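Local coordinates for protein D-galactonate dehydratase family member RspA (Pantoea ananatis, PDB 3T6C) that dehydrates D-gluconate to 2-dehydro-3-deoxy-D-gluconate with low activity in vitro, using one magnesium ion per subunit, at residues 261-264 and 265-268; 283-286 and 287-291. All coordinates share one frame; numbering follows the deposited sequence.

Overall arrangement
Both contacts belong to the enolase C-terminal domain and lie on the same side of the chain's centre, the centre of each about 24 Å from it. Contact 1 (261-264 with 265-268) is the partly buried turn after helix 253-262, leading into strand 270-272; contact 2 (283-286 with 287-291) is the more deeply buried short helix that follows, 283-289, with the residues that leave it. Backbone bonds dominate both, but contact 1 adds a proline, an aromatic ring and a water, whereas contact 2 has helical side chains lying against their neighbours. The two meet where Lys261 NZ lies 2.8 Å from Gln289 OE1, probably hydrogen-bonded, and both touch another copy of the protein.

Contact 1: 261-264 and 265-268; sequences KALE and PYQL
Leu263 and Tyr266 make the central pair of this turn. The backbone N of Tyr266 donates to Leu263 O at 2.9 Å, approaching from above the carbonyl plane, and one residue on, Gln267 N reaches Glu264 O at 3.1 Å in the same manner. Two successive i to i+3 bonds thus wind the chain tightly past the end of the helix. The side chains follow: Leu263 CD2 touches Tyr266 CD2 at 4.2 Å, the two groups crossing at about a right angle, while the other methyl, Leu263 CD1, meets Leu268 CD2 at 4.0 Å. One leucine therefore serves both an aromatic and an aliphatic neighbour.

Around this pair, Pro265 has no N-H to give, and its CD faces Ala262 O at 3.3 Å; its CB sits over the centre of one face of the Tyr266 ring. With its CG swung opposite the carbonyl carbon (chi1 -48°), Tyr266 lies back along the turn and CE2 comes 3.6 Å from Ala262 O. A water extends the backbone network, donating to Leu263 O and accepting from Leu268 N, 2.9 Å from each, so Leu263 O has two partners.

Further out, Phe230 of helix 219-237 packs on Leu263, Tyr266 and Leu268, and Arg234 NE binds Tyr266 O. The Glu264 carboxylate leaves the turn: its OE2 accepts from Ser290 OG and the backbone N of Ser291. Gln267 takes a left-handed backbone conformation (phi 50°, psi 63°), turning the chain out of the 3-10 segment toward the next strand. This is a helix-to-strand turn of the enolase C-terminal barrel domain, delivering the chain to strand 270-272, which carries the magnesium ligand Glu272.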
ATOM      1  N   LYS A 261      -2.104 -14.211  20.953  1.00  7.76           N
ATOM      2  CA  LYS A 261      -2.215 -13.109  21.918  1.00  7.25           C
ATOM      3  C   LYS A 261      -2.335 -13.608  23.348  1.00  8.51           C
ATOM      4  O   LYS A 261      -1.749 -13.026  24.293  1.00 11.22           O
ATOM      5  CB  LYS A 261      -3.435 -12.250  21.540  1.00 10.57           C
ATOM      6  CG  LYS A 261      -3.209 -11.542  20.203  1.00  9.66           C
ATOM      7  CD  LYS A 261      -4.493 -10.942  19.632  1.00  9.78           C
ATOM      8  CE  LYS A 261      -4.977  -9.748  20.424  1.00 12.37           C
ATOM      9  NZ  LYS A 261      -6.278  -9.183  19.865  1.00 11.72           N
ATOM     10  N   ALA A 262      -3.156 -14.646  23.542  1.00  8.33           N
ATOM     11  CA  ALA A 262      -3.379 -15.218  24.883  1.00  8.03           C
ATOM     12  C   ALA A 262      -2.161 -15.835  25.478  1.00 12.43           C
ATOM     13  O   ALA A 262      -2.061 -15.949  26.704  1.00 13.70           O
ATOM     14  CB  ALA A 262      -4.510 -16.257  24.826  1.00  9.74           C
ATOM     15  N   LEU A 263      -1.221 -16.213  24.621  1.00  9.94           N
ATOM     16  CA  LEU A 263       0.041 -16.806  25.118  1.00  8.80           C
ATOM     17  C   LEU A 263       1.118 -15.781  25.464  1.00  9.44           C
ATOM     18  O   LEU A 263       2.142 -16.150  26.015  1.00 11.13           O
ATOM     19  CB  LEU A 263       0.564 -17.769  24.038  1.00  8.77           C
ATOM     20  CG  LEU A 263      -0.258 -19.067  23.948  1.00  9.53           C
ATOM     21  CD1 LEU A 263       0.159 -19.891  22.740  1.00 10.92           C
ATOM     22  CD2 LEU A 263      -0.069 -19.924  25.219  1.00 13.28           C
ATOM     23  N   GLU A 264       0.919 -14.533  25.095  1.00  9.94           N
ATOM     24  CA  GLU A 264       1.941 -13.498  25.318  1.00  9.07           C
ATOM     25  C   GLU A 264       2.450 -13.439  26.775  1.00 11.91           C
ATOM     26  O   GLU A 264       3.646 -13.349  26.963  1.00 13.65           O
ATOM     27  CB  GLU A 264       1.377 -12.127  24.871  1.00 12.62           C
ATOM     28  CG  GLU A 264       1.449 -11.999  23.374  1.00 10.37           C
ATOM     29  CD  GLU A 264       0.823 -10.750  22.814  1.00 13.80           C
ATOM     30  OE1 GLU A 264       0.592  -9.761  23.574  1.00 18.54           O
ATOM     31  OE2 GLU A 264       0.578 -10.725  21.589  1.00 13.68           O
ATOM     32  N   PRO A 265       1.567 -13.552  27.798  1.00 12.86           N
ATOM     33  CA  PRO A 265       2.110 -13.451  29.172  1.00 13.66           C
ATOM     34  C   PRO A 265       3.069 -14.603  29.517  1.00 16.77           C
ATOM     35  O   PRO A 265       3.749 -14.492  30.541  1.00 19.31           O
ATOM     36  CB  PRO A 265       0.874 -13.621  30.062  1.00 15.87           C
ATOM     37  CG  PRO A 265      -0.315 -13.322  29.170  1.00 19.74           C
ATOM     38  CD  PRO A 265       0.098 -13.637  27.762  1.00 14.98           C
ATOM     39  N   TYR A 266       3.049 -15.695  28.769  1.00 11.67           N
ATOM     40  CA  TYR A 266       3.868 -16.867  29.104  1.00  7.42           C
ATOM     41  C   TYR A 266       5.171 -16.896  28.308  1.00 12.43           C
ATOM     42  O   TYR A 266       6.022 -17.725  28.573  1.00 13.59           O
ATOM     43  CB  TYR A 266       3.044 -18.168  28.901  1.00  9.20           C
ATOM     44  CG  TYR A 266       1.701 -17.987  29.576  1.00 11.82           C
ATOM     45  CD1 TYR A 266       1.623 -17.741  30.963  1.00 14.83           C
ATOM     46  CD2 TYR A 266       0.546 -17.970  28.832  1.00 11.95           C
ATOM     47  CE1 TYR A 266       0.368 -17.527  31.578  1.00 17.23           C
ATOM     48  CE2 TYR A 266      -0.694 -17.766  29.451  1.00 14.22           C
ATOM     49  CZ  TYR A 266      -0.758 -17.523  30.804  1.00 17.74           C
ATOM     50  OH  TYR A 266      -1.999 -17.325  31.364  1.00 21.49           O
ATOM     51  N   GLN A 267       5.355 -15.933  27.404  1.00 11.06           N
ATOM     52  CA  GLN A 267       6.634 -15.701  26.709  1.00 11.26           C
ATOM     53  C   GLN A 267       7.201 -16.993  26.114  1.00 11.47           C
ATOM     54  O   GLN A 267       8.302 -17.450  26.440  1.00 11.46           O
ATOM     55  CB  GLN A 267       7.639 -14.993  27.613  1.00 12.28           C
ATOM     56  CG  GLN A 267       7.207 -13.552  27.890  1.00 15.74           C
ATOM     57  CD  GLN A 267       8.092 -12.921  28.923  1.00 20.15           C
ATOM     58  OE1 GLN A 267       9.147 -12.377  28.592  1.00 18.49           O
ATOM     59  NE2 GLN A 267       7.705 -13.039  30.184  1.00 21.76           N
ATOM     60  N   LEU A 268       6.458 -17.558  25.164  1.00 10.42           N
ATOM     61  CA  LEU A 268       6.931 -18.756  24.492  1.00  8.84           C
ATOM     62  C   LEU A 268       8.106 -18.422  23.585  1.00  9.87           C
ATOM     63  O   LEU A 268       8.165 -17.327  22.987  1.00 10.82           O
ATOM     64  CB  LEU A 268       5.816 -19.378  23.637  1.00 10.37           C
ATOM     65  CG  LEU A 268       4.929 -20.361  24.439  1.00 12.36           C
ATOM     66  CD1 LEU A 268       4.202 -19.701  25.603  1.00 14.38           C
ATOM     67  CD2 LEU A 268       3.932 -20.963  23.487  1.00 13.62           C
TER
HETATM   68  O   HOH W   1       4.257 -15.996  24.083  1.00 12.83           O

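Contact 2: 283-286 and 287-291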
ATOM      1  N   LEU A 283      -1.387 -14.403   8.111  1.00  7.66           N
ATOM      2  CA  LEU A 283      -0.328 -13.991   9.030  1.00  7.76           C
ATOM      3  C   LEU A 283      -0.153 -12.475   9.022  1.00  7.03           C
ATOM      4  O   LEU A 283       0.351 -11.960  10.030  1.00 10.24           O
ATOM      5  CB  LEU A 283       1.021 -14.704   8.731  1.00  8.26           C
ATOM      6  CG  LEU A 283       0.943 -16.179   9.123  1.00  9.50           C
ATOM      7  CD1 LEU A 283       2.186 -16.909   8.546  1.00 12.68           C
ATOM      8  CD2 LEU A 283       0.918 -16.338  10.621  1.00 13.95           C
ATOM      9  N   LYS A 284      -0.551 -11.769   7.951  1.00  8.68           N
ATOM     10  CA  LYS A 284      -0.486 -10.295   8.005  1.00  9.33           C
ATOM     11  C   LYS A 284      -1.333  -9.787   9.168  1.00 13.74           C
ATOM     12  O   LYS A 284      -0.895  -8.982   9.993  1.00 14.99           O
ATOM     13  CB  LYS A 284      -0.987  -9.702   6.712  1.00 13.06           C
ATOM     14  CG  LYS A 284      -1.060  -8.161   6.869  1.00 21.56           C
ATOM     15  CD  LYS A 284      -1.294  -7.535   5.485  1.00 31.14           C
ATOM     16  CE  LYS A 284      -1.649  -6.073   5.598  1.00 36.47           C
ATOM     17  NZ  LYS A 284      -2.175  -5.592   4.297  1.00 45.23           N
ATOM     18  N   MET A 285      -2.546 -10.304   9.309  1.00  9.46           N
ATOM     19  CA  MET A 285      -3.370  -9.863  10.406  1.00  8.01           C
ATOM     20  C   MET A 285      -2.786 -10.260  11.749  1.00 10.10           C
ATOM     21  O   MET A 285      -2.745  -9.453  12.711  1.00  9.43           O
ATOM     22  CB  MET A 285      -4.772 -10.453  10.242  1.00  8.62           C
ATOM     23  CG  MET A 285      -5.684 -10.033  11.381  1.00  8.94           C
ATOM     24  SD  MET A 285      -7.358 -10.685  11.147  1.00  9.51           S
ATOM     25  CE  MET A 285      -8.120 -10.217  12.709  1.00  9.33           C
ATOM     26  N   LEU A 286      -2.366 -11.523  11.863  1.00  9.57           N
ATOM     27  CA  LEU A 286      -1.780 -11.971  13.127  1.00  7.80           C
ATOM     28  C   LEU A 286      -0.645 -11.051  13.590  1.00  7.97           C
ATOM     29  O   LEU A 286      -0.563 -10.720  14.787  1.00  8.17           O
ATOM     30  CB  LEU A 286      -1.271 -13.405  12.996  1.00  6.50           C
ATOM     31  CG  LEU A 286      -0.822 -14.042  14.295  1.00  4.86           C
ATOM     32  CD1 LEU A 286      -1.031 -15.592  14.180  1.00  9.03           C
ATOM     33  CD2 LEU A 286       0.639 -13.777  14.658  1.00 11.75           C
ATOM     34  N   ARG A 287       0.245 -10.659  12.676  1.00  9.19           N
ATOM     35  CA  ARG A 287       1.442  -9.889  13.052  1.00  6.57           C
ATOM     36  C   ARG A 287       1.148  -8.418  13.312  1.00  8.50           C
ATOM     37  O   ARG A 287       2.013  -7.708  13.787  1.00  9.76           O
ATOM     38  CB  ARG A 287       2.514 -10.080  11.975  1.00  9.81           C
ATOM     39  CG  ARG A 287       2.917 -11.542  11.841  1.00  8.79           C
ATOM     40  CD  ARG A 287       3.780 -12.013  13.012  1.00  7.80           C
ATOM     41  NE  ARG A 287       5.176 -11.671  12.792  1.00  8.06           N
ATOM     42  CZ  ARG A 287       6.176 -12.128  13.540  1.00  5.73           C
ATOM     43  NH1 ARG A 287       5.929 -12.820  14.643  1.00  9.10           N
ATOM     44  NH2 ARG A 287       7.444 -11.928  13.143  1.00  7.23           N
ATOM     45  N   GLN A 288      -0.060  -7.953  13.031  0.52  8.38           N
ATOM     46  CA  GLN A 288      -0.431  -6.589  13.449  0.52  6.69           C
ATOM     47  C   GLN A 288      -0.922  -6.561  14.874  0.52  8.50           C
ATOM     48  O   GLN A 288      -1.136  -5.476  15.432  0.52  9.63           O
ATOM     49  CB  GLN A 288      -1.496  -6.010  12.510  0.52 10.05           C
ATOM     50  CG  GLN A 288      -0.976  -5.898  11.093  0.52  8.94           C
ATOM     51  CD  GLN A 288      -2.002  -5.330  10.128  0.52 16.54           C
ATOM     52  OE1 GLN A 288      -2.463  -6.013   9.191  0.52 18.18           O
ATOM     53  NE2 GLN A 288      -2.381  -4.093  10.356  0.52 15.12           N
ATOM     54  N   GLN A 289      -1.143  -7.749  15.453  1.00  8.33           N
ATOM     55  CA  GLN A 289      -1.755  -7.914  16.800  1.00  7.36           C
ATOM     56  C   GLN A 289      -0.846  -8.502  17.855  1.00  8.51           C
ATOM     57  O   GLN A 289      -0.975  -8.130  19.036  1.00 14.83           O
ATOM     58  CB  GLN A 289      -3.107  -8.620  16.751  1.00  8.38           C
ATOM     59  CG  GLN A 289      -4.103  -7.845  15.902  1.00  8.39           C
ATOM     60  CD  GLN A 289      -5.515  -8.378  16.075  1.00 10.71           C
ATOM     61  OE1 GLN A 289      -5.881  -8.903  17.148  1.00 11.10           O
ATOM     62  NE2 GLN A 289      -6.329  -8.225  15.027  1.00  9.00           N
ATOM     63  N   SER A 290      -0.145  -9.584  17.526  1.00  7.92           N
ATOM     64  CA  SER A 290       0.565 -10.398  18.542  1.00  7.94           C
ATOM     65  C   SER A 290       2.075 -10.255  18.494  1.00  9.91           C
ATOM     66  O   SER A 290       2.667 -10.121  17.413  1.00  9.93           O
ATOM     67  CB  SER A 290       0.240 -11.873  18.356  1.00 10.54           C
ATOM     68  OG  SER A 290       0.834 -12.584  19.449  1.00 12.58           O
ATOM     69  N   SER A 291       2.697 -10.258  19.680  1.00  7.86           N
ATOM     70  CA  SER A 291       4.159 -10.305  19.836  1.00  8.03           C
ATOM     71  C   SER A 291       4.702 -11.701  20.225  1.00 10.08           C
ATOM     72  O   SER A 291       5.881 -11.814  20.572  1.00 11.25           O
ATOM     73  CB  SER A 291       4.599  -9.192  20.781  1.00 11.39           C
ATOM     74  OG  SER A 291       3.841  -9.298  21.979  1.00 13.93           O
TER
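Met285 and Gln289 are brought together by complementary first torsions: Met285 sends CG opposite its own nitrogen (chi1 179°), Gln289 sends CG opposite its carbonyl carbon (chi1 -60°), and both chains then run extended. They cross at a slant, with Met285 CE 3.5 Å from Gln289 NE2. Lys284 and Gln288 cross in a similar way one residue earlier, Gln288 OE1 lying 3.5 Å from Lys284 CG in one of the two conformers modelled for the glutamine.

The segments span helix 283-289 and the turn out of it, its last residues weakly bonded; this is the helix of a beta-alpha-beta unit between strands 270-272 and 294-296 in the barrel domain. Its backbone has a regular i to i+4 bond, Arg287 N to Leu283 O at 3.0 Å, and then tightens: Gln288 N uses Met285 O at 3.1 Å and has only a weak bond to Lys284 O.

Leu286 and Met285 give the helix an apolar side. Leu286 packs against Ile257 of helix 253-262 and Ile294 of the following strand, while Met285 rests on Ile254 and Ile257. Arg287 bends at chi2 and chi3, laying its CD 4.0 Å from Leu286 CD2, and its guanidinium group forms a salt bridge with Asp316 through NH1 and a hydrogen bond with Lys313 O through NH2. Across the assembly, Gln289 NE2 donates to Arg287 O and Ser290 O of a neighbouring subunit, while Lys261 of the same chain holds the other end of the amide.

At the end of the helix, Leu286 O takes two donors: Gln289 N at 3.1 Å, from above the carbonyl plane, and Ser290 N at 3.0 Å, almost in line with the C=O bond.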